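DNA replication and repair protein RecF (Caldanaerobacter subterraneus subsp. tengcongensis, PDB 5Z69) binds ATP, probably binds single-stranded DNA, and serves as an ABC-type ATPase recombination mediator in the RecFOR pathway of DNA repair. Local coordinates at residues A146-I151 against I201-N206; T255-L260 against S266-P271; N33-L38 against N45-I50. All blocks are in the same frame, centred on the assembly; numbering follows the deposited sequence. Where two conformers were deposited one is given.

Contact 1: A146-I151 against I201-N206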
# COMPACT_ATOMS: atom_id res chain seq x y z
N ALA A 146 19.68 2.18 -3.93
CA ALA A 146 21.10 1.81 -4.02
C ALA A 146 21.34 0.78 -5.10
O ALA A 146 22.31 0.88 -5.85
CB ALA A 146 21.60 1.29 -2.68
N CYS A 147 20.46 -0.23 -5.18
CA CYS A 147 20.56 -1.22 -6.25
C CYS A 147 20.53 -0.55 -7.62
O CYS A 147 21.36 -0.84 -8.50
CB CYS A 147 19.43 -2.24 -6.17
SG CYS A 147 19.59 -3.34 -4.77
N ILE A 148 19.57 0.34 -7.80
CA ILE A 148 19.41 0.96 -9.12
C ILE A 148 20.54 1.94 -9.45
O ILE A 148 21.06 1.90 -10.56
CB ILE A 148 18.09 1.68 -9.24
CG1 ILE A 148 16.92 0.68 -9.01
CG2 ILE A 148 18.01 2.34 -10.63
CD1 ILE A 148 15.54 1.31 -8.96
N SER A 149 20.88 2.81 -8.50
CA SER A 149 21.91 3.81 -8.66
C SER A 149 23.25 3.19 -9.06
O SER A 149 23.98 3.75 -9.87
CB SER A 149 22.07 4.63 -7.38
OG SER A 149 20.86 5.31 -7.08
N VAL A 150 23.56 2.03 -8.50
CA VAL A 150 24.81 1.37 -8.82
C VAL A 150 24.87 1.04 -10.31
O VAL A 150 25.91 1.16 -10.95
CB VAL A 150 25.01 0.07 -7.99
CG1 VAL A 150 26.07 -0.84 -8.64
CG2 VAL A 150 25.42 0.44 -6.57
N ILE A 151 23.73 0.65 -10.89
CA ILE A 151 23.80 0.23 -12.27
C ILE A 151 23.33 1.31 -13.24
O ILE A 151 23.56 1.20 -14.43
CB ILE A 151 23.04 -1.09 -12.48
CG1 ILE A 151 21.54 -0.94 -12.28
CG2 ILE A 151 23.51 -2.11 -11.46
CD1 ILE A 151 20.83 -2.29 -12.31
N ILE A 201 9.79 6.89 -10.70
CA ILE A 201 8.79 5.83 -10.62
C ILE A 201 8.95 4.88 -11.80
O ILE A 201 8.95 3.66 -11.63
CB ILE A 201 7.36 6.41 -10.60
CG1 ILE A 201 7.07 6.97 -9.21
CG2 ILE A 201 6.32 5.35 -11.00
CD1 ILE A 201 5.96 8.00 -9.18
N LYS A 202 9.14 5.44 -12.99
CA LYS A 202 9.28 4.62 -14.19
C LYS A 202 10.45 3.65 -14.07
O LYS A 202 10.32 2.46 -14.38
CB LYS A 202 9.46 5.50 -15.43
CG LYS A 202 9.50 4.68 -16.72
CD LYS A 202 10.50 5.22 -17.73
CE LYS A 202 11.94 4.89 -17.31
NZ LYS A 202 12.96 5.32 -18.32
N VAL A 203 11.60 4.14 -13.62
CA VAL A 203 12.76 3.28 -13.51
C VAL A 203 12.62 2.28 -12.37
O VAL A 203 13.02 1.12 -12.49
CB VAL A 203 14.04 4.10 -13.33
CG1 VAL A 203 15.22 3.16 -13.02
CG2 VAL A 203 14.30 4.95 -14.56
N ARG A 204 12.05 2.73 -11.25
CA ARG A 204 11.82 1.81 -10.13
C ARG A 204 10.94 0.65 -10.57
O ARG A 204 11.18 -0.50 -10.18
CB ARG A 204 11.18 2.52 -8.95
CG ARG A 204 12.14 3.35 -8.12
CD ARG A 204 11.43 3.96 -6.92
NE ARG A 204 12.36 4.71 -6.10
CZ ARG A 204 12.04 5.39 -5.01
NH1 ARG A 204 10.78 5.42 -4.58
NH2 ARG A 204 12.98 6.04 -4.34
N ASN A 205 9.93 0.95 -11.39
CA ASN A 205 9.04 -0.08 -11.93
C ASN A 205 9.80 -1.06 -12.81
O ASN A 205 9.64 -2.28 -12.70
CB ASN A 205 7.90 0.52 -12.72
CG ASN A 205 6.81 -0.50 -13.06
OD1 ASN A 205 6.10 -0.98 -12.17
ND2 ASN A 205 6.70 -0.85 -14.33
N ASN A 206 10.62 -0.53 -13.72
CA ASN A 206 11.45 -1.38 -14.57
C ASN A 206 12.29 -2.35 -13.74
O ASN A 206 12.40 -3.53 -14.08
CB ASN A 206 12.39 -0.54 -15.45
CG ASN A 206 11.64 0.41 -16.38
OD1 ASN A 206 12.16 1.48 -16.73
ND2 ASN A 206 10.43 0.04 -16.78
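Ile148 and Arg204 mark the closest backbone approach of two helical segments, with their CA atoms 7.7 Å apart. Segment 146-151 belongs to helix 137-151. Segment 201-206 lies inside the long helix 186-222. No hydrogen bond joins the two, and the direct contact is apolar. Ile148 carries it with two of its branches. Its CG1 stands beside the backbone N (chi1 -59°), and the chain then runs extended, so CD1 comes over the backbone of the other helix. CD1 lies 3.9 Å from Arg204 CA. It is 4.1 Å from Arg204 CG, at the root of a side chain that crosses Ile148 at about a right angle. The other branch, CG2, meets the methyl Val203 CG1 at 3.8 Å. Tyr155 of helix 153-177 packs on both Ile148 and Val203.

Only the aliphatic root of Arg204 meets Ile148. The extended chain carries its guanidinium group on to polar partners. It forms salt bridges with Asp145 and Glu274, and hydrogen bonds with Tyr155 OH and Pro271 O. The two carboxylates probably balance its buried positive charge. Asp145 sits just before segment 146-151, so the same arginine ties the two helices by charge as well as by packing. The arrangement is a buried helix-helix contact in the helical part of the RecF fold, away from the nucleotide pocket.

Contact 2: T255-L260 against S266-P271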
# COMPACT_ATOMS: atom_id res chain seq x y z
N THR A 255 -0.56 19.42 -5.29
CA THR A 255 -1.44 20.57 -5.13
C THR A 255 -2.47 20.33 -4.03
O THR A 255 -2.71 21.19 -3.19
CB THR A 255 -2.16 20.92 -6.45
OG1 THR A 255 -1.18 21.11 -7.49
CG2 THR A 255 -2.99 22.20 -6.30
N LYS A 256 -3.07 19.14 -4.03
CA LYS A 256 -4.07 18.78 -3.02
C LYS A 256 -3.47 18.57 -1.64
O LYS A 256 -4.21 18.44 -0.65
CB LYS A 256 -4.82 17.52 -3.45
CG LYS A 256 -5.76 17.73 -4.63
CD LYS A 256 -5.97 16.46 -5.44
N SER A 257 -2.15 18.57 -1.55
CA SER A 257 -1.48 18.21 -0.30
C SER A 257 -1.06 19.44 0.50
O SER A 257 -0.52 19.32 1.61
CB SER A 257 -0.25 17.34 -0.61
OG SER A 257 0.27 16.75 0.56
N LEU A 258 -1.32 20.61 -0.06
CA LEU A 258 -0.70 21.84 0.41
C LEU A 258 -0.97 22.12 1.90
O LEU A 258 -0.04 22.42 2.66
CB LEU A 258 -1.17 23.01 -0.46
CG LEU A 258 -0.56 24.41 -0.24
CD1 LEU A 258 -0.56 25.17 -1.55
CD2 LEU A 258 -1.35 25.20 0.78
N THR A 259 -2.23 22.02 2.31
CA THR A 259 -2.59 22.28 3.70
C THR A 259 -1.93 21.28 4.63
O THR A 259 -1.35 21.65 5.64
CB THR A 259 -4.11 22.22 3.91
OG1 THR A 259 -4.73 23.23 3.11
CG2 THR A 259 -4.46 22.43 5.39
N LEU A 260 -2.01 20.01 4.27
CA LEU A 260 -1.37 18.97 5.05
C LEU A 260 0.14 19.21 5.17
O LEU A 260 0.71 19.06 6.26
CB LEU A 260 -1.61 17.60 4.42
CG LEU A 260 -0.88 16.48 5.17
CD1 LEU A 260 -1.76 15.92 6.28
CD2 LEU A 260 -0.43 15.38 4.21
N SER A 266 6.41 19.05 5.81
CA SER A 266 7.04 18.01 4.99
C SER A 266 6.21 17.77 3.73
O SER A 266 5.16 18.39 3.55
CB SER A 266 7.17 16.71 5.77
OG SER A 266 5.89 16.12 5.96
N THR A 267 6.67 16.88 2.87
CA THR A 267 5.99 16.61 1.61
C THR A 267 5.52 15.18 1.61
O THR A 267 6.36 14.28 1.55
CB THR A 267 6.94 16.85 0.39
OG1 THR A 267 7.41 18.20 0.40
CG2 THR A 267 6.22 16.59 -0.93
N GLN A 268 4.21 14.93 1.69
CA GLN A 268 3.77 13.53 1.75
C GLN A 268 3.70 12.87 0.37
O GLN A 268 3.60 11.64 0.26
CB GLN A 268 2.41 13.40 2.49
CG GLN A 268 1.20 13.32 1.62
CD GLN A 268 0.86 11.93 1.08
OE1 GLN A 268 0.20 11.83 0.06
NE2 GLN A 268 1.29 10.87 1.75
N VAL A 269 3.77 13.66 -0.70
CA VAL A 269 3.66 13.11 -2.04
C VAL A 269 5.02 12.90 -2.74
O VAL A 269 5.77 13.84 -2.93
CB VAL A 269 2.82 14.01 -2.96
CG1 VAL A 269 2.89 13.51 -4.39
CG2 VAL A 269 1.34 14.05 -2.49
N GLY A 270 5.32 11.67 -3.14
CA GLY A 270 6.47 11.46 -4.00
C GLY A 270 7.19 10.15 -3.75
O GLY A 270 6.81 9.39 -2.83
N PRO A 271 8.24 9.87 -4.56
CA PRO A 271 9.08 8.68 -4.46
C PRO A 271 9.61 8.41 -3.05
O PRO A 271 9.84 7.25 -2.72
CB PRO A 271 10.25 8.99 -5.41
CG PRO A 271 9.67 9.87 -6.44
CD PRO A 271 8.49 10.61 -5.82
O HOH W 1 2.92 16.59 -0.63
O HOH W 2 -1.37 14.39 0.44
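Ser257 OG is gripped by two waters, which carry its reach across to the loop 266-271. Water 1 lies 2.9 Å from Ser257 OG and accepts the backbone N-H of Val269, at 3.1 Å from Val269 N. Water 2 is also 2.9 Å from Ser257 OG. It donates to Gln268 OE1 at 3.0 Å. Asp261 OD1 adds a weak hydrogen bond to the serine hydroxyl and takes a further bond from Gln268 N.

Ser257 is the joint between helices 243-256 and 258-264. The loop that returns past it leads into strand 275-280. The contact joins the turn between these two helices to the loop that follows the second, with the two waters and Asp261 bridging the polar atoms.

Carbon atoms fill in around them. Gln268 CG lies 3.7 Å from Ser257 OG and 3.7 Å from Leu260 CD2. The glutamine chain bends at its second torsion (chi2 84°) instead of running on straight from CA, CB and CG. On the other flank Val269 CG2 rests 4.1 Å from Ser257 CB. Gln268 OE1 is also hydrogen-bonded to Lys277 NZ of the second subunit, and that lysine packs on Val269 as well. Leu260 touches Glu228 of the second subunit.

Contact 3: N33-L38 against N45-I50. With AGS (phosphothiophosphoric acid-adenylate ester), chain C.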
# COMPACT_ATOMS: atom_id res chain seq x y z
N ASN A 33 38.40 -15.93 -0.53
CA ASN A 33 39.29 -15.38 0.49
C ASN A 33 38.59 -15.55 1.83
O ASN A 33 37.63 -14.83 2.12
CB ASN A 33 39.62 -13.91 0.20
CG ASN A 33 40.42 -13.73 -1.09
OD1 ASN A 33 41.58 -13.37 -1.05
ND2 ASN A 33 39.79 -13.97 -2.23
N LEU A 34 39.05 -16.52 2.62
CA LEU A 34 38.44 -16.81 3.92
C LEU A 34 39.01 -15.87 4.98
O LEU A 34 40.21 -15.83 5.19
CB LEU A 34 38.69 -18.28 4.30
CG LEU A 34 37.87 -18.96 5.40
CD1 LEU A 34 38.53 -18.81 6.75
CD2 LEU A 34 36.44 -18.44 5.45
N ILE A 35 38.14 -15.10 5.61
CA ILE A 35 38.57 -14.25 6.72
C ILE A 35 37.92 -14.75 8.00
O ILE A 35 36.71 -14.64 8.15
CB ILE A 35 38.21 -12.80 6.47
CG1 ILE A 35 38.88 -12.31 5.18
CG2 ILE A 35 38.62 -11.94 7.67
CD1 ILE A 35 38.04 -11.31 4.43
N TYR A 36 38.72 -15.31 8.90
CA TYR A 36 38.14 -15.91 10.09
C TYR A 36 38.81 -15.40 11.37
O TYR A 36 39.95 -14.93 11.36
CB TYR A 36 38.23 -17.44 10.03
CG TYR A 36 39.59 -17.99 10.43
CD1 TYR A 36 40.65 -17.99 9.53
CD2 TYR A 36 39.80 -18.51 11.70
CE1 TYR A 36 41.90 -18.49 9.90
CE2 TYR A 36 41.02 -19.01 12.07
CZ TYR A 36 42.07 -19.00 11.17
OH TYR A 36 43.28 -19.50 11.57
N GLY A 37 38.09 -15.52 12.48
CA GLY A 37 38.60 -15.10 13.76
C GLY A 37 37.47 -15.06 14.75
O GLY A 37 36.29 -15.15 14.37
N LEU A 38 37.82 -14.95 16.03
CA LEU A 38 36.83 -14.75 17.09
C LEU A 38 35.94 -13.57 16.76
O LEU A 38 36.29 -12.70 15.95
CB LEU A 38 37.51 -14.53 18.44
CG LEU A 38 38.12 -15.71 19.20
CD1 LEU A 38 37.27 -16.97 19.00
CD2 LEU A 38 39.59 -15.97 18.84
N ASN A 45 34.59 -5.25 9.93
CA ASN A 45 35.26 -4.00 9.61
C ASN A 45 36.02 -4.09 8.26
O ASN A 45 36.01 -3.16 7.47
CB ASN A 45 36.23 -3.60 10.73
CG ASN A 45 35.51 -3.30 12.05
OD1 ASN A 45 34.31 -3.11 12.08
ND2 ASN A 45 36.27 -3.27 13.15
N LEU A 46 36.65 -5.23 8.00
CA LEU A 46 37.42 -5.35 6.75
C LEU A 46 36.47 -5.40 5.55
O LEU A 46 36.74 -4.77 4.51
CB LEU A 46 38.33 -6.58 6.80
CG LEU A 46 39.01 -6.94 5.48
CD1 LEU A 46 39.94 -5.84 4.97
CD2 LEU A 46 39.78 -8.25 5.65
N LEU A 47 35.38 -6.15 5.68
CA LEU A 47 34.35 -6.15 4.64
C LEU A 47 33.76 -4.76 4.44
O LEU A 47 33.50 -4.33 3.30
CB LEU A 47 33.23 -7.14 4.99
CG LEU A 47 33.30 -8.50 4.27
CD1 LEU A 47 34.70 -9.05 4.30
CD2 LEU A 47 32.35 -9.49 4.86
N GLU A 48 33.57 -4.04 5.54
CA GLU A 48 33.08 -2.67 5.46
C GLU A 48 34.08 -1.80 4.69
O GLU A 48 33.68 -0.94 3.91
CB GLU A 48 32.85 -2.11 6.87
CG GLU A 48 32.29 -0.68 6.92
CD GLU A 48 32.03 -0.21 8.37
OE1 GLU A 48 30.90 0.23 8.68
OE2 GLU A 48 32.96 -0.31 9.20
N ALA A 49 35.37 -2.02 4.91
CA ALA A 49 36.39 -1.27 4.17
C ALA A 49 36.35 -1.62 2.68
O ALA A 49 36.47 -0.75 1.82
CB ALA A 49 37.78 -1.54 4.76
N ILE A 50 36.17 -2.90 2.36
CA ILE A 50 36.09 -3.30 0.96
C ILE A 50 34.83 -2.75 0.30
O ILE A 50 34.90 -2.21 -0.80
CB ILE A 50 36.12 -4.82 0.83
CG1 ILE A 50 37.46 -5.32 1.35
CG2 ILE A 50 35.93 -5.22 -0.64
CD1 ILE A 50 37.49 -6.78 1.71
PG AGS C . 31.38 -9.84 12.41
S1G AGS C . 31.71 -11.15 11.00
O2G AGS C . 31.00 -10.60 13.73
O3G AGS C . 30.16 -8.99 11.96
PB AGS C . 33.59 -8.96 13.95
O1B AGS C . 34.98 -9.40 13.66
O2B AGS C . 32.90 -9.87 14.98
O3B AGS C . 32.66 -8.93 12.63
PA AGS C . 33.95 -6.17 13.87
O1A AGS C . 34.73 -6.48 12.59
O2A AGS C . 32.65 -5.44 13.75
O3A AGS C . 33.67 -7.53 14.65
O5' AGS C . 34.87 -5.41 14.87
C5' AGS C . 34.36 -4.30 15.55
C4' AGS C . 35.31 -4.11 16.70
O4' AGS C . 36.09 -2.91 16.47
C3' AGS C . 34.61 -3.91 18.04
O3' AGS C . 35.39 -4.49 19.09
C2' AGS C . 34.47 -2.39 18.13
O2' AGS C . 34.45 -1.92 19.47
C1' AGS C . 35.73 -1.91 17.41
N9 AGS C . 35.56 -0.65 16.70
C8 AGS C . 34.45 -0.22 16.01
N7 AGS C . 34.58 0.98 15.50
C5 AGS C . 35.86 1.36 15.87
C6 AGS C . 36.61 2.54 15.64
N6 AGS C . 36.15 3.58 14.93
N1 AGS C . 37.85 2.61 16.17
C2 AGS C . 38.31 1.57 16.87
N3 AGS C . 37.70 0.41 17.15
C4 AGS C . 36.48 0.38 16.61
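Strand residue Ile35 faces helix residue Leu46, with their CA atoms 9.0 Å apart, so the two segments meet through side chains alone. Ile35 points from strand 32-36 toward helix 43-55. Its CG1 stands opposite the carbonyl carbon (chi1 -60°), and CD1 at the end does the touching. This methyl lies 3.7 Å from Leu46 CD2 and 4.0 Å from Leu47 CD1. Ile35 meets Leu46 at a slant, whereas it and Leu47 slide past each other in opposite directions. Phe346 and Ile363, from the two neighbouring strands of the sheet, also touch Ile35. Leu47 in turn touches Thr348.

At the start of segment 45-50 Asn45 meets the ATP analogue. Asn45 N donates to AGS O1A over 2.9 Å in a fairly straight bond, with an N-H...O angle of 165°. Its side-chain ND2 makes a weak bond to the ribose oxygen AGS O4' at 3.3 Å, and a further bond to Asn20 OD1. Arg60 holds Asn45 OD1. A leucine here would probably leave Asn20 and Arg60 without these amide partners and lose the weak hold on the ribose.

Gly37, after the strand, bonds through its O to Lys43 NZ. AGS is bound by the backbone N atoms of Ala40, Gly42 and Lys43, and by Ser44 OG. The strand and helix flank the Walker A P-loop, Gly37 to Ser44, in the strand-loop-helix arrangement of P-loop ATPases such as the ABC type.

The contacts run from the nucleotide to the subunit interface. Contact 3 borders the bound ATP analogue, which Asn45 touches, while contacts 1 and 2 lie away from it on the other side of the chain's centre. The centres of contacts 1 and 3 are about 29 Å apart, with nearest atoms about 11 Å apart. Contact 2 is more remote, its centre about 44 Å from that of contact 3 and its nearest atoms about 25 Å away. Contacts 1 and 2 have centres about 23 Å apart but do meet. Arg204 NH1 of contact 1 lies 2.8 Å from Pro271 O of contact 2, probably a hydrogen bond. Of the three, contact 2 alone touches the second subunit.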